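Local coordinates for OTU domain-containing protein wMelOTU (Wolbachia pipientis wMel, PDB 6W9O) that probably cleaves ubiquitin from modified proteins as a bacterial OTU-family cysteine deubiquitinase, at residues F55-Q60 with F192-D197. Sequence-based numbering, arbitrary orientation.
Sequences FDSFRQ and FEPLLD
Ser57 lays its small side chain against the backbone of the strand where Glu193 joins Pro194. Ser57 OG sits 3.1 Å from Glu193 C, and Pro194 CD lies 3.4 Å from Ser57 OG. The neighbouring proline nitrogen carries no hydrogen, so its closeness to the hydroxyl is van der Waals contact alone. The hydroxyl's hydrogen bond is with the carbonyl oxygen of Cys53, one turn back in the helix. With OG turned beside its own backbone N (chi1 -65°), the hydroxyl can make that bond while still facing the strand. A residue this small lets helix and strand come close: the CA atoms of Ser57 and Pro194 are 4.2 Å apart, and the segment axes approach to 6.6 Å, nearly parallel at 10°. Proline's compact ring suits the narrow gap, fitting against Ser57 and the Gln60 amide, with Pro194 CB resting 3.6 Å from Ser57 O.

This is the packing of helix 53-66 on strand 191-197 of the mixed sheet in the OTU cysteine protease fold. The strand is hydrogen-bonded on its two edges to strands 42-44 and 181-188. Phe192, Pro194 and Leu196 all start toward the helix, but the Phe192 ring turns off to pack edge-to-face with Phe54.

The extended chain of Gln60 (chi2 -178°) brings its flat amide over Pro194 CG, 3.7 Å from Gln60 OE1, the two side chains crossing obliquely. Leu196, at about a right angle to the glutamine, offers it two branched methyls: CD1 lies 3.8 Å from Gln60 OE1, and CD2 meets the backbone O. Glutamine can cover the proline while NE2 bonds to the carbonyl oxygen of Gln46 and, weakly, to Asp56 OD2. Its CG lies over the guanidinium of Arg59, whose NE and NH2 both grip Asp56 OD1 side-on, with NE at 2.8 Å.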
loop_
_atom_site.group_PDB
_atom_site.type_symbol
_atom_site.label_atom_id
_atom_site.label_comp_id
_atom_site.label_asym_id
_atom_site.label_seq_id
_atom_site.Cartn_x
_atom_site.Cartn_y
_atom_site.Cartn_z
ATOM N N PHE A 55 -2.364 -3.480 -4.271
ATOM C CA PHE A 55 -2.691 -2.257 -5.011
ATOM C C PHE A 55 -4.134 -1.858 -4.785
ATOM O O PHE A 55 -4.444 -0.644 -4.638
ATOM C CB PHE A 55 -2.422 -2.507 -6.500
ATOM C CG PHE A 55 -0.969 -2.861 -6.763
ATOM C CD1 PHE A 55 0.010 -1.894 -6.799
ATOM C CD2 PHE A 55 -0.622 -4.198 -6.939
ATOM C CE1 PHE A 55 1.329 -2.226 -6.992
ATOM C CE2 PHE A 55 0.709 -4.529 -7.143
ATOM C CZ PHE A 55 1.671 -3.559 -7.180
ATOM N N ASP A 56 -5.030 -2.837 -4.764
ATOM C CA ASP A 56 -6.456 -2.537 -4.553
ATOM C C ASP A 56 -6.706 -2.042 -3.130
ATOM O O ASP A 56 -7.575 -1.157 -2.924
ATOM C CB ASP A 56 -7.281 -3.787 -4.828
ATOM C CG ASP A 56 -8.770 -3.483 -4.961
ATOM O OD1 ASP A 56 -9.086 -2.593 -5.791
ATOM O OD2 ASP A 56 -9.622 -4.181 -4.339
ATOM N N SER A 57 -6.016 -2.587 -2.139
ATOM C CA SER A 57 -6.188 -2.094 -0.762
ATOM C C SER A 57 -5.665 -0.672 -0.634
ATOM O O SER A 57 -6.351 0.219 -0.072
ATOM C CB SER A 57 -5.405 -3.003 0.198
ATOM O OG SER A 57 -5.950 -4.310 0.192
ATOM N N PHE A 58 -4.483 -0.399 -1.203
ATOM C CA PHE A 58 -3.934 0.960 -1.198
ATOM C C PHE A 58 -4.873 1.923 -1.908
ATOM O O PHE A 58 -5.144 3.016 -1.403
ATOM C CB PHE A 58 -2.557 0.936 -1.896
ATOM C CG PHE A 58 -1.780 2.227 -1.804
ATOM C CD1 PHE A 58 -0.736 2.367 -0.870
ATOM C CD2 PHE A 58 -2.056 3.298 -2.674
ATOM C CE1 PHE A 58 -0.035 3.581 -0.785
ATOM C CE2 PHE A 58 -1.307 4.484 -2.596
ATOM C CZ PHE A 58 -0.329 4.604 -1.598
ATOM N N ARG A 59 -5.384 1.534 -3.074
ATOM C CA ARG A 59 -6.315 2.400 -3.835
ATOM C C ARG A 59 -7.527 2.774 -3.002
ATOM O O ARG A 59 -7.990 3.930 -3.071
ATOM C CB ARG A 59 -6.809 1.602 -5.077
ATOM C CG ARG A 59 -8.083 2.147 -5.742
ATOM C CD ARG A 59 -8.543 1.232 -6.836
ATOM N NE ARG A 59 -9.407 0.182 -6.307
ATOM C CZ ARG A 59 -10.695 0.327 -5.975
ATOM N NH1 ARG A 59 -11.305 1.517 -6.039
ATOM N NH2 ARG A 59 -11.384 -0.742 -5.578
ATOM N N GLN A 60 -8.132 1.790 -2.305
ATOM C CA GLN A 60 -9.379 2.095 -1.610
ATOM C C GLN A 60 -9.126 3.043 -0.463
ATOM O O GLN A 60 -9.938 3.959 -0.216
ATOM C CB GLN A 60 -10.042 0.814 -1.118
ATOM C CG GLN A 60 -10.642 -0.032 -2.278
ATOM C CD GLN A 60 -11.305 -1.250 -1.715
ATOM O OE1 GLN A 60 -12.215 -1.144 -0.888
ATOM N NE2 GLN A 60 -10.835 -2.445 -2.116
ATOM N N PHE A 192 -3.377 -8.706 1.578
ATOM C CA PHE A 192 -3.763 -7.420 2.155
ATOM C C PHE A 192 -5.238 -7.152 1.928
ATOM O O PHE A 192 -5.832 -7.591 0.943
ATOM C CB PHE A 192 -2.978 -6.289 1.465
ATOM C CG PHE A 192 -1.495 -6.398 1.698
ATOM C CD1 PHE A 192 -0.950 -5.949 2.885
ATOM C CD2 PHE A 192 -0.684 -6.979 0.735
ATOM C CE1 PHE A 192 0.402 -6.107 3.142
ATOM C CE2 PHE A 192 0.699 -7.169 0.967
ATOM C CZ PHE A 192 1.252 -6.716 2.189
ATOM N N GLU A 193 -5.815 -6.369 2.846
ATOM C CA GLU A 193 -7.153 -5.789 2.709
ATOM C C GLU A 193 -7.052 -4.344 3.129
ATOM O O GLU A 193 -6.171 -3.968 3.907
ATOM C CB GLU A 193 -8.138 -6.481 3.656
ATOM C CG GLU A 193 -8.543 -7.929 3.271
ATOM C CD GLU A 193 -8.728 -8.821 4.520
ATOM O OE1 GLU A 193 -7.785 -8.905 5.334
ATOM O OE2 GLU A 193 -9.795 -9.411 4.707
ATOM N N PRO A 194 -7.939 -3.468 2.641
ATOM C CA PRO A 194 -7.930 -2.071 3.076
ATOM C C PRO A 194 -8.541 -1.994 4.480
ATOM O O PRO A 194 -9.473 -2.714 4.837
ATOM C CB PRO A 194 -8.852 -1.374 2.044
ATOM C CG PRO A 194 -9.846 -2.426 1.685
ATOM C CD PRO A 194 -9.005 -3.757 1.649
ATOM N N LEU A 195 -8.018 -1.040 5.303
ATOM C CA LEU A 195 -8.660 -0.718 6.582
ATOM C C LEU A 195 -9.363 0.619 6.383
ATOM O O LEU A 195 -8.695 1.623 6.154
ATOM C CB LEU A 195 -7.611 -0.626 7.681
ATOM C CG LEU A 195 -8.232 -0.373 9.053
ATOM C CD1 LEU A 195 -8.786 -1.710 9.573
ATOM C CD2 LEU A 195 -7.206 0.185 10.047
ATOM N N LEU A 196 -10.702 0.601 6.413
ATOM C CA LEU A 196 -11.479 1.786 6.020
ATOM C C LEU A 196 -12.192 2.344 7.232
ATOM O O LEU A 196 -12.280 1.717 8.278
ATOM C CB LEU A 196 -12.461 1.400 4.910
ATOM C CG LEU A 196 -11.792 0.847 3.627
ATOM C CD1 LEU A 196 -12.772 0.237 2.627
ATOM C CD2 LEU A 196 -10.958 1.948 2.960
ATOM N N ASP A 197 -12.745 3.553 7.081
ATOM C CA ASP A 197 -13.340 4.304 8.195
ATOM C C ASP A 197 -14.823 4.446 7.927
ATOM O O ASP A 197 -15.219 5.025 6.898
ATOM C CB ASP A 197 -12.652 5.669 8.227
ATOM C CG ASP A 197 -13.077 6.543 9.368
ATOM O OD1 ASP A 197 -12.355 7.542 9.562
ATOM O OD2 ASP A 197 -14.083 6.279 10.056
#